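Local coordinates for bromo domain-containing protein (Trypanosoma brucei brucei, PDB 5KO4) that is of unknown function but contains a bromodomain, the four-helix module that in other proteins recognises acetylated lysine, and so probably reads acetyl-lysine marks, at residues Ile14-Val17 / Val18-Asp22. Residues are numbered along the deposited sequence; the frame is centred on the assembly and turned at random.
Sequences ILHV and VMDLD
His16 and Asp20 meet one turn apart on the solvent side of helix 8-21, the first long helix of the bromodomain's left-handed four-helix bundle, in a local i to i+4 contact near the helix C-terminus. Four backbone bonds carry the turn, from Val18 N to Ile14 O through Leu21 N to Val17 O; the first is nearly straight (N-H...O 168°). On the buried side, Ile14 and Val18 face helix 85-104, while Leu15 and Val18 also meet Met69 of helix 62-80. Met19, with CG beside its backbone N and an extended chi2, brings SD to 3.8 Å from Leu15 CG, where the helix borders Trp47. Asp22 OD1 accepts Ile26 N, and OD2 Phe27 N and Trp47 NE1, joining the helix end to the following loop and helix 47-55. Outside, chi1 of -177° swings the His16 ring alongside its own carbonyl, toward Asp20, ring and carboxylate planes 79° apart. Asp20 OD2 lies 3.0 Å from His16 NE2 but off the ring plane, beyond the NE2-CD2 edge, a poor angle for an in-plane N-H. A water bridges the His16 backbone carbonyl and Asp20, donating to His16 O at 2.7 Å and, weakly, to Asp20 OD1.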
ATOM      1  N   ILE A  14      12.103  19.480  -8.017  1.00 10.05           N
ATOM      2  CA  ILE A  14      10.744  18.960  -8.160  1.00  9.04           C
ATOM      3  C   ILE A  14      10.642  17.590  -7.507  1.00 11.05           C
ATOM      4  O   ILE A  14       9.679  17.313  -6.795  1.00 10.56           O
ATOM      5  CB  ILE A  14      10.304  18.918  -9.636  1.00 11.76           C
ATOM      6  CG1 ILE A  14      10.209  20.358 -10.201  1.00 12.05           C
ATOM      7  CG2 ILE A  14       8.960  18.194  -9.773  1.00 12.21           C
ATOM      8  CD1 ILE A  14      10.137  20.442 -11.687  1.00 16.40           C
ATOM      9  N   LEU A  15      11.650  16.745  -7.688  1.00  9.79           N
ATOM     10  CA  LEU A  15      11.647  15.452  -7.031  1.00  9.58           C
ATOM     11  C   LEU A  15      11.655  15.618  -5.500  1.00 10.99           C
ATOM     12  O   LEU A  15      10.964  14.876  -4.798  1.00 10.35           O
ATOM     13  CB  LEU A  15      12.841  14.620  -7.490  1.00  9.25           C
ATOM     14  CG  LEU A  15      12.950  13.212  -6.876  1.00 11.13           C
ATOM     15  CD1 LEU A  15      11.704  12.350  -7.189  1.00 11.65           C
ATOM     16  CD2 LEU A  15      14.204  12.512  -7.366  1.00 13.19           C
ATOM     17  N   HIS A  16      12.421  16.586  -4.976  1.00 10.07           N
ATOM     18  CA  HIS A  16      12.447  16.835  -3.538  1.00 12.08           C
ATOM     19  C   HIS A  16      11.062  17.246  -3.030  1.00 13.09           C
ATOM     20  O   HIS A  16      10.629  16.763  -1.980  1.00 12.31           O
ATOM     21  CB  HIS A  16      13.473  17.909  -3.203  1.00 15.84           C
ATOM     22  CG  HIS A  16      13.618  18.169  -1.741  1.00 23.07           C
ATOM     23  ND1 HIS A  16      14.479  17.417  -0.960  1.00 27.47           N
ATOM     24  CD2 HIS A  16      13.036  19.115  -0.969  1.00 27.78           C
ATOM     25  CE1 HIS A  16      14.385  17.918   0.264  1.00 27.63           C
ATOM     26  NE2 HIS A  16      13.525  18.941   0.305  1.00 28.00           N
ATOM     27  N   VAL A  17      10.357  18.101  -3.772  1.00 10.12           N
ATOM     28  CA  VAL A  17       9.017  18.532  -3.371  1.00 10.91           C
ATOM     29  C   VAL A  17       8.089  17.323  -3.307  1.00 11.97           C
ATOM     30  O   VAL A  17       7.389  17.128  -2.315  1.00 12.90           O
ATOM     31  CB  VAL A  17       8.472  19.615  -4.346  1.00 13.50           C
ATOM     32  CG1 VAL A  17       6.977  19.867  -4.126  1.00 13.11           C
ATOM     33  CG2 VAL A  17       9.252  20.915  -4.203  1.00 14.26           C
ATOM     34  N   VAL A  18       8.104  16.503  -4.348  1.00 10.36           N
ATOM     35  CA  VAL A  18       7.234  15.338  -4.414  1.00 10.07           C
ATOM     36  C   VAL A  18       7.545  14.345  -3.287  1.00 12.48           C
ATOM     37  O   VAL A  18       6.619  13.827  -2.657  1.00 11.78           O
ATOM     38  CB  VAL A  18       7.383  14.695  -5.810  1.00 14.51           C
ATOM     39  CG1 VAL A  18       6.897  13.266  -5.836  1.00 15.50           C
ATOM     40  CG2 VAL A  18       6.682  15.550  -6.873  1.00 13.80           C
ATOM     41  N   MET A  19       8.824  14.088  -3.010  1.00  9.66           N
ATOM     42  CA  MET A  19       9.164  13.132  -1.958  1.00 10.01           C
ATOM     43  C   MET A  19       8.767  13.668  -0.590  1.00 14.73           C
ATOM     44  O   MET A  19       8.327  12.881   0.246  1.00 15.31           O
ATOM     45  CB  MET A  19      10.646  12.784  -2.016  1.00 11.52           C
ATOM     46  CG  MET A  19      10.944  11.945  -3.237  1.00 12.53           C
ATOM     47  SD  MET A  19      12.640  11.448  -3.491  1.00 14.89           S
ATOM     48  CE  MET A  19      12.838  10.401  -2.126  1.00 14.19           C
ATOM     49  N   ASP A  20       8.764  14.988  -0.403  1.00 11.81           N
ATOM     50  CA  ASP A  20       8.289  15.584   0.858  1.00 12.59           C
ATOM     51  C   ASP A  20       6.751  15.487   0.974  1.00 15.01           C
ATOM     52  O   ASP A  20       6.234  15.343   2.077  1.00 15.53           O
ATOM     53  CB  ASP A  20       8.722  17.055   0.959  1.00 14.70           C
ATOM     54  CG  ASP A  20      10.172  17.284   1.345  1.00 29.25           C
ATOM     55  OD1 ASP A  20      10.786  16.365   1.921  1.00 33.47           O
ATOM     56  OD2 ASP A  20      10.673  18.400   1.116  1.00 34.18           O
ATOM     57  N   LEU A  21       6.016  15.614  -0.149  1.00 11.35           N
ATOM     58  CA  LEU A  21       4.556  15.457  -0.147  1.00 11.25           C
ATOM     59  C   LEU A  21       4.182  14.022   0.208  1.00 15.00           C
ATOM     60  O   LEU A  21       3.152  13.790   0.839  1.00 15.55           O
ATOM     61  CB  LEU A  21       3.959  15.808  -1.501  1.00 10.61           C
ATOM     62  CG  LEU A  21       4.062  17.264  -1.907  1.00 13.60           C
ATOM     63  CD1 LEU A  21       3.383  17.487  -3.244  1.00 13.50           C
ATOM     64  CD2 LEU A  21       3.446  18.193  -0.859  1.00 14.89           C
ATOM     65  N   ASP A  22       4.989  13.050  -0.240  1.00 12.50           N
ATOM     66  CA  ASP A  22       4.766  11.654   0.072  1.00 12.11           C
ATOM     67  C   ASP A  22       5.443  11.397   1.416  1.00 15.88           C
ATOM     68  O   ASP A  22       6.530  10.828   1.495  1.00 15.08           O
ATOM     69  CB  ASP A  22       5.332  10.784  -1.049  1.00 12.20           C
ATOM     70  CG  ASP A  22       4.994   9.328  -0.940  1.00 15.66           C
ATOM     71  OD1 ASP A  22       4.331   8.939   0.061  1.00 14.79           O
ATOM     72  OD2 ASP A  22       5.416   8.558  -1.828  1.00 13.18           O
TER
HETATM   73  O   HOH W   1      12.316  15.596  -0.168  1.00 30.05           O